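Local coordinates for PA14 domain-containing protein (Clostridium clariflavum, PDB 6QDI) that probably senses plant-biomass polysaccharides outside the cell through tandem calcium-binding PA14 domains, as a membrane-bound RsgI-type anti-sigma factor that controls cellulosome gene expression, at residues G152-E164 and K171-W183. Sequence-based numbering, arbitrary orientation. Where two conformers were deposited one is given.
Sequences GKGIGLFYEYFDE and KEKGIDSVIDFNW. With CA (calcium ion), chain F.
Strands 157-162 and 171-176 run antiparallel as the two arms of a hairpin, their axes 4.4 Å apart at closest approach. Leu157 pairs with Asp176, Tyr159 with Gly174 and Tyr161 with Glu172 as hydrogen-bonded pairs. Tyr161 N to Glu172 O and Lys171 N to Tyr161 O are both nearly straight, with N-H...O angles of 173°. Because Lys171 and Glu172 both sit opposite Tyr161, the pairing ends in a classic beta bulge.

On the face carrying Tyr159, Tyr161, Glu172 and Asp176, the Tyr159 ring folds back across the partner strand, its CG wedged between the backbone N and the carbonyl carbon (chi1 74°). Gly174 CA lies under one ring face, 3.7 Å from the centroid in a CH-pi contact, while the Tyr161 ring covers the other. Tyr159 OH reaches the anti lone pair of Glu172 OE2 at 2.6 Å; the other carboxylate oxygen, OE1, is bonded by Ser189 and Ser191. Tyr161 OH gives its proton to the syn lone pair of Asp176 OD2 at 2.7 Å. On that buried carboxylate, OD2 also accepts from Trp202 NE1 and OD1 forms a salt bridge with Arg40 of the first PA14 domain, interactions likely to favour its charged form. On the reverse face Phe158 lies alongside the Lys173 chain, with Gly174 O over the ring.

Past the strand, Asp163 O binds calcium at 2.3 Å, together with Asp195, Lys197 and three waters. This hairpin at the start of the second PA14 domain packs two tyrosines on each other inside the beta-sandwich, their hydroxyls on carboxylates, and its first strand leads into a calcium site.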
loop_
_atom_site.group_PDB
_atom_site.type_symbol
_atom_site.label_atom_id
_atom_site.label_comp_id
_atom_site.label_asym_id
_atom_site.label_seq_id
_atom_site.Cartn_x
_atom_site.Cartn_y
_atom_site.Cartn_z
ATOM N N GLY A 152 20.143 -9.092 5.861
ATOM C CA GLY A 152 21.100 -8.038 5.517
ATOM C C GLY A 152 20.913 -6.851 6.441
ATOM O O GLY A 152 19.922 -6.743 7.141
ATOM N N LYS A 153 21.895 -5.959 6.418
ATOM C CA LYS A 153 21.970 -4.810 7.334
ATOM C C LYS A 153 21.478 -3.494 6.729
ATOM O O LYS A 153 21.647 -2.444 7.343
ATOM C CB LYS A 153 23.409 -4.682 7.873
ATOM C CG LYS A 153 23.952 -5.911 8.590
ATOM C CD LYS A 153 23.107 -6.440 9.738
ATOM C CE LYS A 153 23.582 -7.788 10.344
ATOM N NZ LYS A 153 22.667 -8.304 11.470
ATOM N N GLY A 154 20.798 -3.552 5.584
ATOM C CA GLY A 154 20.319 -2.365 4.939
ATOM C C GLY A 154 19.225 -1.620 5.696
ATOM O O GLY A 154 18.499 -2.209 6.484
ATOM N N ILE A 155 19.147 -0.322 5.416
ATOM C CA ILE A 155 18.124 0.543 5.981
ATOM C C ILE A 155 17.283 1.290 4.977
ATOM O O ILE A 155 16.324 1.977 5.380
ATOM C CB ILE A 155 18.750 1.555 6.998
ATOM C CG1 ILE A 155 19.722 2.517 6.329
ATOM C CG2 ILE A 155 19.391 0.760 8.148
ATOM C CD1 ILE A 155 20.196 3.609 7.275
ATOM N N GLY A 156 17.577 1.177 3.677
ATOM C CA GLY A 156 16.810 1.887 2.647
ATOM C C GLY A 156 17.716 2.694 1.746
ATOM O O GLY A 156 18.939 2.688 1.864
ATOM N N LEU A 157 17.079 3.406 0.802
ATOM C CA LEU A 157 17.772 4.318 -0.087
ATOM C C LEU A 157 17.527 5.754 0.323
ATOM O O LEU A 157 16.472 6.101 0.857
ATOM C CB LEU A 157 17.339 4.138 -1.562
ATOM C CG LEU A 157 17.720 2.799 -2.198
ATOM C CD1 LEU A 157 17.143 2.711 -3.599
ATOM C CD2 LEU A 157 19.211 2.538 -2.219
ATOM N N PHE A 158 18.502 6.624 0.015
ATOM C CA PHE A 158 18.291 8.054 0.207
ATOM C C PHE A 158 17.294 8.581 -0.823
ATOM O O PHE A 158 17.359 8.209 -1.984
ATOM C CB PHE A 158 19.629 8.741 -0.004
ATOM C CG PHE A 158 19.671 10.092 0.534
ATOM C CD1 PHE A 158 19.792 10.278 1.937
ATOM C CD2 PHE A 158 19.452 11.192 -0.253
ATOM C CE1 PHE A 158 19.761 11.548 2.478
ATOM C CE2 PHE A 158 19.445 12.472 0.276
ATOM C CZ PHE A 158 19.610 12.639 1.643
ATOM N N TYR A 159 16.367 9.436 -0.376
ATOM C CA TYR A 159 15.440 10.079 -1.296
ATOM C C TYR A 159 15.560 11.575 -1.296
ATOM O O TYR A 159 15.935 12.195 -0.293
ATOM C CB TYR A 159 13.990 9.737 -0.951
ATOM C CG TYR A 159 13.323 10.367 0.266
ATOM C CD1 TYR A 159 12.874 11.681 0.258
ATOM C CD2 TYR A 159 13.109 9.614 1.409
ATOM C CE1 TYR A 159 12.202 12.198 1.345
ATOM C CE2 TYR A 159 12.425 10.121 2.498
ATOM C CZ TYR A 159 11.987 11.437 2.482
ATOM O OH TYR A 159 11.289 11.902 3.550
ATOM N N GLU A 160 15.199 12.145 -2.449
ATOM C CA GLU A 160 15.034 13.590 -2.618
ATOM C C GLU A 160 13.705 13.739 -3.365
ATOM O O GLU A 160 13.534 13.171 -4.454
ATOM C CB GLU A 160 16.184 14.187 -3.441
ATOM C CG GLU A 160 17.527 14.071 -2.771
ATOM C CD GLU A 160 18.655 14.261 -3.772
ATOM O OE1 GLU A 160 19.081 13.280 -4.398
ATOM O OE2 GLU A 160 19.033 15.429 -3.993
ATOM N N TYR A 161 12.757 14.487 -2.761
ATOM C CA TYR A 161 11.440 14.741 -3.369
ATOM C C TYR A 161 11.406 16.161 -3.923
ATOM O O TYR A 161 11.770 17.099 -3.222
ATOM C CB TYR A 161 10.327 14.557 -2.355
ATOM C CG TYR A 161 10.152 13.173 -1.742
ATOM C CD1 TYR A 161 10.637 12.021 -2.342
ATOM C CD2 TYR A 161 9.453 13.006 -0.565
ATOM C CE1 TYR A 161 10.461 10.760 -1.791
ATOM C CE2 TYR A 161 9.265 11.766 0.004
ATOM C CZ TYR A 161 9.772 10.624 -0.593
ATOM O OH TYR A 161 9.561 9.424 0.004
ATOM N N PHE A 162 10.962 16.254 -5.177
ATOM C CA PHE A 162 10.939 17.499 -5.953
ATOM C C PHE A 162 9.525 17.896 -6.317
ATOM O O PHE A 162 8.691 17.051 -6.693
ATOM C CB PHE A 162 11.728 17.282 -7.241
ATOM C CG PHE A 162 13.204 17.002 -6.993
ATOM C CD1 PHE A 162 14.105 18.051 -6.816
ATOM C CD2 PHE A 162 13.680 15.706 -6.968
ATOM C CE1 PHE A 162 15.462 17.804 -6.607
ATOM C CE2 PHE A 162 15.034 15.455 -6.779
ATOM C CZ PHE A 162 15.916 16.501 -6.591
ATOM N N ASP A 163 9.251 19.201 -6.207
ATOM C CA ASP A 163 7.916 19.720 -6.482
ATOM C C ASP A 163 7.613 19.874 -7.954
ATOM O O ASP A 163 6.449 19.994 -8.342
ATOM C CB ASP A 163 7.726 21.074 -5.779
ATOM C CG ASP A 163 6.516 21.175 -4.870
ATOM O OD1 ASP A 163 5.776 20.199 -4.708
ATOM O OD2 ASP A 163 6.344 22.272 -4.274
ATOM N N GLU A 164 8.632 19.904 -8.798
ATOM C CA GLU A 164 8.442 19.865 -10.247
ATOM C C GLU A 164 8.698 18.450 -10.736
ATOM O O GLU A 164 9.378 17.668 -10.060
ATOM C CB GLU A 164 9.406 20.837 -10.947
ATOM C CG GLU A 164 9.132 22.282 -10.609
ATOM C CD GLU A 164 7.960 22.857 -11.372
ATOM O OE1 GLU A 164 7.683 22.488 -12.540
ATOM O OE2 GLU A 164 7.316 23.750 -10.791
ATOM N N LYS A 171 12.017 19.707 -2.032
ATOM C CA LYS A 171 11.255 20.032 -0.793
ATOM C C LYS A 171 11.567 19.120 0.386
ATOM O O LYS A 171 11.279 19.491 1.508
ATOM C CB LYS A 171 9.756 20.026 -1.049
ATOM C CG LYS A 171 9.247 21.064 -2.045
ATOM C CD LYS A 171 9.446 22.515 -1.558
ATOM C CE LYS A 171 9.035 23.510 -2.607
ATOM N NZ LYS A 171 9.078 24.888 -2.087
ATOM N N GLU A 172 12.158 17.947 0.173
ATOM C CA GLU A 172 12.358 17.042 1.285
ATOM C C GLU A 172 13.427 16.024 0.910
ATOM O O GLU A 172 13.548 15.662 -0.282
ATOM C CB GLU A 172 11.057 16.318 1.596
ATOM C CG GLU A 172 10.990 15.628 2.951
ATOM C CD GLU A 172 9.631 15.020 3.199
ATOM O OE1 GLU A 172 8.696 15.796 3.324
ATOM O OE2 GLU A 172 9.480 13.774 3.183
ATOM N N LYS A 173 14.123 15.514 1.923
ATOM C CA LYS A 173 15.053 14.420 1.751
ATOM C C LYS A 173 14.949 13.513 2.939
ATOM O O LYS A 173 14.456 13.917 3.997
ATOM C CB LYS A 173 16.482 14.915 1.549
ATOM C CG LYS A 173 17.073 15.738 2.664
ATOM C CD LYS A 173 18.420 16.344 2.271
ATOM C CE LYS A 173 19.066 17.042 3.462
ATOM N NZ LYS A 173 18.298 18.239 3.892
ATOM N N GLY A 174 15.450 12.294 2.790
ATOM C CA GLY A 174 15.340 11.312 3.852
ATOM C C GLY A 174 15.736 9.948 3.368
ATOM O O GLY A 174 16.470 9.825 2.386
ATOM N N ILE A 175 15.260 8.911 4.056
ATOM C CA ILE A 175 15.474 7.514 3.699
ATOM C C ILE A 175 14.120 6.832 3.491
ATOM O O ILE A 175 13.224 6.956 4.331
ATOM C CB ILE A 175 16.321 6.783 4.762
ATOM C CG1 ILE A 175 17.740 7.358 4.761
ATOM C CG2 ILE A 175 16.330 5.266 4.456
ATOM C CD1 ILE A 175 18.612 6.880 5.886
ATOM N N ASP A 176 13.974 6.135 2.357
ATOM C CA ASP A 176 12.820 5.263 2.080
ATOM C C ASP A 176 13.252 3.812 2.218
ATOM O O ASP A 176 14.242 3.405 1.641
ATOM C CB ASP A 176 12.270 5.513 0.655
ATOM C CG ASP A 176 11.300 6.675 0.586
ATOM O OD1 ASP A 176 10.506 6.814 1.538
ATOM O OD2 ASP A 176 11.337 7.444 -0.411
ATOM N N SER A 177 12.506 3.064 3.029
ATOM C CA SER A 177 12.859 1.690 3.348
ATOM C C SER A 177 12.972 0.782 2.126
ATOM O O SER A 177 13.872 -0.056 2.034
ATOM C CB SER A 177 11.800 1.168 4.312
ATOM O OG SER A 177 11.877 1.914 5.517
ATOM N N VAL A 178 11.966 0.910 1.260
ATOM C CA VAL A 178 11.874 0.215 -0.003
ATOM C C VAL A 178 11.300 1.143 -1.064
ATOM O O VAL A 178 10.734 2.170 -0.715
ATOM C CB VAL A 178 11.020 -1.077 0.073
ATOM C CG1 VAL A 178 11.642 -2.121 0.945
ATOM C CG2 VAL A 178 9.599 -0.775 0.495
ATOM N N ILE A 179 11.450 0.770 -2.326
ATOM C CA ILE A 179 10.812 1.506 -3.394
ATOM C C ILE A 179 9.601 0.679 -3.849
ATOM O O ILE A 179 9.698 -0.176 -4.708
ATOM C CB ILE A 179 11.756 1.817 -4.540
ATOM C CG1 ILE A 179 13.116 2.332 -4.079
ATOM C CG2 ILE A 179 11.061 2.772 -5.534
ATOM C CD1 ILE A 179 13.061 3.475 -3.124
ATOM N N ASP A 180 8.468 0.965 -3.216
ATOM C CA ASP A 180 7.230 0.218 -3.468
ATOM C C ASP A 180 6.083 1.178 -3.244
ATOM O O ASP A 180 5.477 1.167 -2.170
ATOM C CB ASP A 180 7.161 -0.975 -2.529
ATOM C CG ASP A 180 6.001 -1.878 -2.807
ATOM O OD1 ASP A 180 5.446 -1.807 -3.908
ATOM O OD2 ASP A 180 5.667 -2.710 -1.939
ATOM N N PHE A 181 5.816 2.030 -4.222
ATOM C CA PHE A 181 4.913 3.159 -4.049
ATOM C C PHE A 181 3.753 3.139 -5.032
ATOM O O PHE A 181 3.922 2.884 -6.228
ATOM C CB PHE A 181 5.659 4.475 -4.292
ATOM C CG PHE A 181 6.619 4.836 -3.185
ATOM C CD1 PHE A 181 6.153 5.381 -2.018
ATOM C CD2 PHE A 181 7.972 4.602 -3.323
ATOM C CE1 PHE A 181 7.012 5.752 -1.024
ATOM C CE2 PHE A 181 8.836 4.900 -2.281
ATOM C CZ PHE A 181 8.356 5.495 -1.131
ATOM N N ASN A 182 2.563 3.476 -4.528
ATOM C CA ASN A 182 1.407 3.751 -5.354
ATOM C C ASN A 182 0.611 4.784 -4.596
ATOM O O ASN A 182 -0.086 4.461 -3.629
ATOM C CB ASN A 182 0.618 2.498 -5.673
ATOM C CG ASN A 182 -0.583 2.797 -6.565
ATOM O OD1 ASN A 182 -0.888 3.958 -6.825
ATOM N ND2 ASN A 182 -1.260 1.762 -7.005
ATOM N N TRP A 183 0.780 6.042 -4.996
ATOM C CA TRP A 183 0.184 7.158 -4.296
ATOM C C TRP A 183 -1.213 7.500 -4.829
ATOM O O TRP A 183 -1.811 8.453 -4.332
ATOM C CB TRP A 183 1.044 8.415 -4.423
ATOM C CG TRP A 183 2.461 8.304 -3.931
ATOM C CD1 TRP A 183 2.889 8.431 -2.644
ATOM C CD2 TRP A 183 3.633 8.113 -4.741
ATOM N NE1 TRP A 183 4.266 8.270 -2.595
ATOM C CE2 TRP A 183 4.739 8.105 -3.867
ATOM C CE3 TRP A 183 3.861 7.979 -6.113
ATOM C CZ2 TRP A 183 6.072 7.999 -4.336
ATOM C CZ3 TRP A 183 5.158 7.808 -6.560
ATOM C CH2 TRP A 183 6.232 7.833 -5.677
HETATM CA CA CA F . 4.155 19.950 -8.750
HETATM O O HOH W 1 4.165 18.985 -6.598
HETATM O O HOH W 2 4.461 22.120 -7.755
HETATM O O HOH W 3 4.500 20.932 -10.857
#